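PDB 6INX: N-acetylglucosaminidase from Paenibacillus barengoltzii, which probably hydrolyses beta-1,4 linkages of N-acetylglucosamine-containing glycans, as a glycoside hydrolase of family 18 with N-acetylglucosaminidase activity. Local coordinates for residues A128-T131 and L132-T136; D214-V217 and N218-R222. One frame throughout, in Å; residues are numbered along the deposited sequence.

Contact 1: A128-T131 and L132-T136; sequences ANFT and LLLRT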
ATOM      1  N   ALA A 128      16.176  15.792   2.322  1.00 11.59           N
ATOM      2  CA  ALA A 128      16.769  16.964   2.955  1.00 13.28           C
ATOM      3  C   ALA A 128      16.571  18.216   2.108  1.00 11.89           C
ATOM      4  O   ALA A 128      16.325  19.301   2.649  1.00 12.27           O
ATOM      5  CB  ALA A 128      18.259  16.711   3.211  1.00 13.53           C
ATOM      6  N   ASN A 129      16.628  18.078   0.776  1.00 10.70           N
ATOM      7  CA  ASN A 129      16.610  19.258  -0.090  1.00  8.04           C
ATOM      8  C   ASN A 129      15.245  19.943  -0.103  1.00  8.13           C
ATOM      9  O   ASN A 129      15.172  21.160  -0.307  1.00 10.14           O
ATOM     10  CB  ASN A 129      17.035  18.879  -1.516  1.00  8.74           C
ATOM     11  CG  ASN A 129      18.497  18.529  -1.609  1.00 11.36           C
ATOM     12  OD1 ASN A 129      19.267  18.814  -0.697  1.00 13.08           O
ATOM     13  ND2 ASN A 129      18.886  17.896  -2.694  1.00 11.96           N
ATOM     14  N   PHE A 130      14.160  19.185   0.103  1.00  9.40           N
ATOM     15  CA  PHE A 130      12.824  19.782   0.173  1.00  9.26           C
ATOM     16  C   PHE A 130      12.721  20.755   1.341  1.00  9.55           C
ATOM     17  O   PHE A 130      12.164  21.852   1.202  1.00 10.79           O
ATOM     18  CB  PHE A 130      11.799  18.644   0.298  1.00  8.87           C
ATOM     19  CG  PHE A 130      10.344  19.064   0.291  1.00  9.46           C
ATOM     20  CD1 PHE A 130       9.812  19.859  -0.723  1.00  9.77           C
ATOM     21  CD2 PHE A 130       9.481  18.572   1.273  1.00  8.75           C
ATOM     22  CE1 PHE A 130       8.464  20.177  -0.745  1.00 10.36           C
ATOM     23  CE2 PHE A 130       8.133  18.889   1.259  1.00  9.79           C
ATOM     24  CZ  PHE A 130       7.620  19.693   0.251  1.00 10.50           C
ATOM     25  N   THR A 131      13.273  20.377   2.496  1.00 10.24           N
ATOM     26  CA  THR A 131      13.277  21.275   3.645  1.00 10.53           C
ATOM     27  C   THR A 131      14.059  22.540   3.329  1.00 10.32           C
ATOM     28  O   THR A 131      13.614  23.648   3.644  1.00 11.65           O
ATOM     29  CB  THR A 131      13.911  20.570   4.835  1.00 12.67           C
ATOM     30  OG1 THR A 131      13.212  19.342   5.075  1.00 13.11           O
ATOM     31  CG2 THR A 131      13.821  21.461   6.076  1.00 15.76           C
ATOM     32  N   LEU A 132      15.246  22.385   2.733  1.00 10.03           N
ATOM     33  CA  LEU A 132      16.055  23.550   2.374  1.00 10.55           C
ATOM     34  C   LEU A 132      15.340  24.434   1.360  1.00 10.97           C
ATOM     35  O   LEU A 132      15.410  25.667   1.439  1.00 11.57           O
ATOM     36  CB  LEU A 132      17.401  23.105   1.805  1.00 14.87           C
ATOM     37  CG  LEU A 132      18.268  22.229   2.704  1.00 14.08           C
ATOM     38  CD1 LEU A 132      19.516  21.775   1.960  1.00 14.53           C
ATOM     39  CD2 LEU A 132      18.618  22.967   3.993  1.00 19.08           C
ATOM     40  N   LEU A 133      14.676  23.822   0.378  1.00  9.95           N
ATOM     41  CA  LEU A 133      13.939  24.600  -0.615  1.00 10.28           C
ATOM     42  C   LEU A 133      12.853  25.451   0.040  1.00  9.28           C
ATOM     43  O   LEU A 133      12.725  26.650  -0.251  1.00  9.68           O
ATOM     44  CB  LEU A 133      13.341  23.654  -1.663  1.00 10.61           C
ATOM     45  CG  LEU A 133      12.363  24.284  -2.666  1.00 10.58           C
ATOM     46  CD1 LEU A 133      13.096  25.285  -3.555  1.00 12.84           C
ATOM     47  CD2 LEU A 133      11.614  23.237  -3.513  1.00 11.64           C
ATOM     48  N   LEU A 134      12.028  24.833   0.895  1.00  9.31           N
ATOM     49  CA  LEU A 134      10.937  25.570   1.524  1.00  8.94           C
ATOM     50  C   LEU A 134      11.459  26.641   2.469  1.00 11.91           C
ATOM     51  O   LEU A 134      10.873  27.722   2.566  1.00 10.98           O
ATOM     52  CB  LEU A 134      10.008  24.600   2.261  1.00 10.22           C
ATOM     53  CG  LEU A 134       9.228  23.655   1.347  1.00 11.25           C
ATOM     54  CD1 LEU A 134       8.513  22.587   2.164  1.00 12.24           C
ATOM     55  CD2 LEU A 134       8.239  24.442   0.520  1.00 13.26           C
ATOM     56  N   ARG A 135      12.541  26.349   3.194  1.00 10.35           N
ATOM     57  CA  ARG A 135      13.138  27.362   4.060  1.00 12.96           C
ATOM     58  C   ARG A 135      13.570  28.574   3.244  1.00 11.51           C
ATOM     59  O   ARG A 135      13.289  29.721   3.608  1.00 12.88           O
ATOM     60  CB  ARG A 135      14.338  26.769   4.800  1.00 14.85           C
ATOM     61  CG  ARG A 135      15.023  27.774   5.729  1.00 16.42           C
ATOM     62  CD  ARG A 135      16.301  27.238   6.364  1.00 22.43           C
ATOM     63  NE  ARG A 135      16.149  25.884   6.875  1.00 33.21           N
ATOM     64  CZ  ARG A 135      17.039  25.280   7.656  1.00 36.35           C
ATOM     65  NH1 ARG A 135      18.143  25.922   8.017  1.00 38.02           N
ATOM     66  NH2 ARG A 135      16.824  24.039   8.074  1.00 35.76           N
ATOM     67  N   THR A 136      14.229  28.331   2.106  1.00 10.20           N
ATOM     68  CA  THR A 136      14.727  29.428   1.283  1.00 10.91           C
ATOM     69  C   THR A 136      13.579  30.222   0.672  1.00 11.26           C
ATOM     70  O   THR A 136      13.627  31.456   0.595  1.00 11.66           O
ATOM     71  CB  THR A 136      15.610  28.845   0.176  1.00 11.87           C
ATOM     72  OG1 THR A 136      16.681  28.110   0.775  1.00 16.17           O
ATOM     73  CG2 THR A 136      16.189  29.940  -0.701  1.00 12.36           C
TER

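Contact 2: D214-V217 and N218-R222; sequences DASV and NLFVR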
ATOM      1  N   ASP A 214      -8.433   9.780   8.040  1.00 10.89           N
ATOM      2  CA  ASP A 214      -8.100   9.615   9.447  1.00 11.07           C
ATOM      3  C   ASP A 214      -6.692   9.044   9.610  1.00 13.36           C
ATOM      4  O   ASP A 214      -5.897   9.540  10.418  1.00 12.45           O
ATOM      5  CB  ASP A 214      -9.174   8.717  10.077  1.00 10.66           C
ATOM      6  CG  ASP A 214      -8.935   8.418  11.541  1.00 15.73           C
ATOM      7  OD1 ASP A 214      -8.754   9.352  12.351  1.00 18.49           O
ATOM      8  OD2 ASP A 214      -8.977   7.211  11.877  1.00 19.90           O
ATOM      9  N   ALA A 215      -6.354   8.007   8.838  1.00 11.87           N
ATOM     10  CA  ALA A 215      -5.017   7.431   8.963  1.00 10.73           C
ATOM     11  C   ALA A 215      -3.941   8.409   8.503  1.00 12.77           C
ATOM     12  O   ALA A 215      -2.849   8.452   9.083  1.00 12.74           O
ATOM     13  CB  ALA A 215      -4.915   6.117   8.185  1.00 14.13           C
ATOM     14  N   SER A 216      -4.237   9.210   7.477  1.00  9.78           N
ATOM     15  CA  SER A 216      -3.274  10.187   6.972  1.00  9.28           C
ATOM     16  C   SER A 216      -3.018  11.285   7.997  1.00 10.87           C
ATOM     17  O   SER A 216      -1.864  11.620   8.278  1.00 10.74           O
ATOM     18  CB  SER A 216      -3.768  10.757   5.634  1.00 10.22           C
ATOM     19  OG  SER A 216      -2.854  11.716   5.124  1.00  9.55           O
ATOM     20  N   VAL A 217      -4.090  11.854   8.559  1.00 10.55           N
ATOM     21  CA  VAL A 217      -3.949  12.856   9.612  1.00 10.81           C
ATOM     22  C   VAL A 217      -3.098  12.310  10.752  1.00 13.14           C
ATOM     23  O   VAL A 217      -2.154  12.956  11.215  1.00 13.76           O
ATOM     24  CB  VAL A 217      -5.336  13.318  10.090  1.00 11.97           C
ATOM     25  CG1 VAL A 217      -5.201  14.208  11.330  1.00 13.89           C
ATOM     26  CG2 VAL A 217      -6.085  14.039   8.963  1.00 13.66           C
ATOM     27  N   ASN A 218      -3.398  11.090  11.191  1.00 13.57           N
ATOM     28  CA  ASN A 218      -2.611  10.484  12.256  1.00 13.10           C
ATOM     29  C   ASN A 218      -1.133  10.363  11.876  1.00 14.27           C
ATOM     30  O   ASN A 218      -0.255  10.643  12.700  1.00 14.49           O
ATOM     31  CB  ASN A 218      -3.225   9.137  12.631  1.00 17.98           C
ATOM     32  CG  ASN A 218      -4.496   9.290  13.445  1.00 24.06           C
ATOM     33  OD1 ASN A 218      -4.777  10.364  13.979  1.00 30.81           O
ATOM     34  ND2 ASN A 218      -5.277   8.219  13.537  1.00 32.70           N
ATOM     35  N   LEU A 219      -0.834   9.962  10.633  1.00 12.95           N
ATOM     36  CA  LEU A 219       0.561   9.879  10.194  1.00 12.66           C
ATOM     37  C   LEU A 219       1.256  11.233  10.285  1.00 12.53           C
ATOM     38  O   LEU A 219       2.389  11.337  10.772  1.00 13.81           O
ATOM     39  CB  LEU A 219       0.626   9.384   8.748  1.00 14.00           C
ATOM     40  CG  LEU A 219       0.352   7.918   8.441  1.00 15.24           C
ATOM     41  CD1 LEU A 219       0.448   7.690   6.932  1.00 17.35           C
ATOM     42  CD2 LEU A 219       1.328   7.029   9.187  1.00 21.56           C
ATOM     43  N   PHE A 220       0.597  12.283   9.798  1.00 12.30           N
ATOM     44  CA  PHE A 220       1.231  13.595   9.774  1.00 10.24           C
ATOM     45  C   PHE A 220       1.344  14.197  11.171  1.00 10.81           C
ATOM     46  O   PHE A 220       2.329  14.875  11.473  1.00 15.47           O
ATOM     47  CB  PHE A 220       0.485  14.515   8.804  1.00 12.66           C
ATOM     48  CG  PHE A 220       0.890  14.308   7.367  1.00 10.57           C
ATOM     49  CD1 PHE A 220       1.828  15.143   6.784  1.00 11.21           C
ATOM     50  CD2 PHE A 220       0.381  13.255   6.620  1.00 11.39           C
ATOM     51  CE1 PHE A 220       2.238  14.940   5.464  1.00 12.48           C
ATOM     52  CE2 PHE A 220       0.785  13.051   5.298  1.00 11.25           C
ATOM     53  CZ  PHE A 220       1.712  13.900   4.723  1.00 11.53           C
ATOM     54  N   VAL A 221       0.347  13.974  12.031  1.00 11.83           N
ATOM     55  CA  VAL A 221       0.463  14.429  13.418  1.00 12.13           C
ATOM     56  C   VAL A 221       1.647  13.755  14.098  1.00 15.00           C
ATOM     57  O   VAL A 221       2.461  14.407  14.761  1.00 15.19           O
ATOM     58  CB  VAL A 221      -0.848  14.167  14.176  1.00 12.92           C
ATOM     59  CG1 VAL A 221      -0.652  14.419  15.671  1.00 17.09           C
ATOM     60  CG2 VAL A 221      -1.951  15.043  13.633  1.00 15.56           C
ATOM     61  N   ARG A 222       1.761  12.432  13.935  1.00 13.66           N
ATOM     62  CA  ARG A 222       2.866  11.702  14.545  1.00 15.82           C
ATOM     63  C   ARG A 222       4.207  12.112  13.960  1.00 14.86           C
ATOM     64  O   ARG A 222       5.232  12.024  14.645  1.00 17.23           O
ATOM     65  CB  ARG A 222       2.642  10.198  14.418  1.00 19.01           C
ATOM     66  CG  ARG A 222       1.673   9.712  15.463  1.00 25.04           C
ATOM     67  CD  ARG A 222       1.103   8.338  15.201  1.00 31.75           C
ATOM     68  NE  ARG A 222      -0.215   8.251  15.827  1.00 37.72           N
ATOM     69  CZ  ARG A 222      -1.303   7.790  15.223  1.00 33.86           C
ATOM     70  NH1 ARG A 222      -1.226   7.327  13.981  1.00 37.33           N
ATOM     71  NH2 ARG A 222      -2.461   7.764  15.870  1.00 42.96           N
TER

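Contact 1: A128-T131 and L132-T136
Phe130 and Leu134, one helical turn apart, make the tight side of this local contact. The methyl CD1 of Leu134 sits over one face of the Phe130 ring, 3.8 Å from the ring centroid and 18° off its normal, which meets the geometry of a CH-pi contact. It is displaced toward the rim, so its closest ring atom is CZ of Phe130, 3.6 Å from Leu134 CD1. The phenylalanine has CG anti to the backbone N (chi1 -176°), whereas Leu134 has CG beside its own N (chi1 -67°); this pair of first torsions brings the methyl over the ring. Beneath the side chains run four successive i to i+4 backbone bonds, the pattern of a regular alpha helix. The shortest joins Leu133 N to Asn129 O at 2.8 Å, while Leu132 N to Ala128 O is longer at 3.3 Å. One turn on, Leu132 O accepts both Thr136 N and Thr136 OG1, the hydroxyl at 2.8 Å; the two donors arrive from opposite faces of the carbonyl plane, and the hydroxyl of buried Thr136 thus finds its acceptor within its own helix. The other side is looser. Ala128 is exposed, and Asn129 OD1 only skims Leu132 CD1 at 4.0 Å. At the partly exposed Arg135, CG2 of Thr131 lies at the edge of the guanidinium, 4.4 Å from Arg135 NH2. An alanine in place of Phe130 would probably leave the Leu134 methyl without its aromatic face and open a gap beside Trp110, whose ring meets that of Phe130 nearly perpendicularly. Thr131 OG1 is hydrogen-bonded to Glu169 OE1, while Phe130, Leu133 and Leu134 all touch Leu108 of strand 105-109; helix 84-100 packs against Leu133 and Thr136, and Val173 of helix 170-173 against Phe130 and Leu134.

Contact 2: D214-V217 and N218-R222
Asn218, Leu219, Phe220 and Val221 donate their backbone N-H groups to the carbonyls of Asp214, Ala215, Ser216 and Val217, so 214-217 and 218-222 form one continuous alpha helix. The last of these bonds, Val221 N to Val217 O, is 2.8 Å long, with an N-H...O angle of 168°. Ser216 O, besides accepting Phe220 N, lies in the plane of the Phe220 ring at its edge, 3.2 Å from CD2. Ser216 OG is 3.9 Å from Phe220 CE2, but the hydroxyl is hydrogen-bonded to Ala160 O. Helix 213-222 belongs to the TIM-barrel domain expected of family 18, and its inner side rests on two adjacent parallel strands: Val217 and Phe220 touch Leu182 of strand 179-183, while Val217 and Val221 reach Ile232 and Ile230 of strand 230-235. On that side Val217 CG1, anti to its backbone N (chi1 172°), passes Val221 CG2 at 4.1 Å. At the partly exposed side, the Asp214 carboxylate and Asn218 amide are turned 68° apart, and Asp214 OD1 stays 3.8 Å from Asn218 ND2. The hydrogen bond of OD1 goes instead to Tyr312 OH.

Overall arrangement
Contacts 1 and 2, on helices 126-148 and 213-222, have centres about 22 Å and nearest atoms about 8 Å apart. Both pack apolar side chains on parallel strands of one mixed sheet: 105-109 for contact 1, 179-183 and 230-235 for contact 2. Helices 84-100 and 170-173 border contact 1, helix 162-166 contact 2. Contact 2 lies nearer the chain centre, about 16 Å against 20 Å between centres. Phe130, Thr131, Leu133 and Leu134 are buried, Ala128 exposed; Ser216, Val217 and Phe220 are buried, Asp214 and Asn218 partly exposed. A methyl covers a ring face in contact 1; a carbonyl meets the ring edge in contact 2. Both send polar bonds outward: Thr131 to Glu169, Asp214 to Tyr312, Ser216 to Ala160.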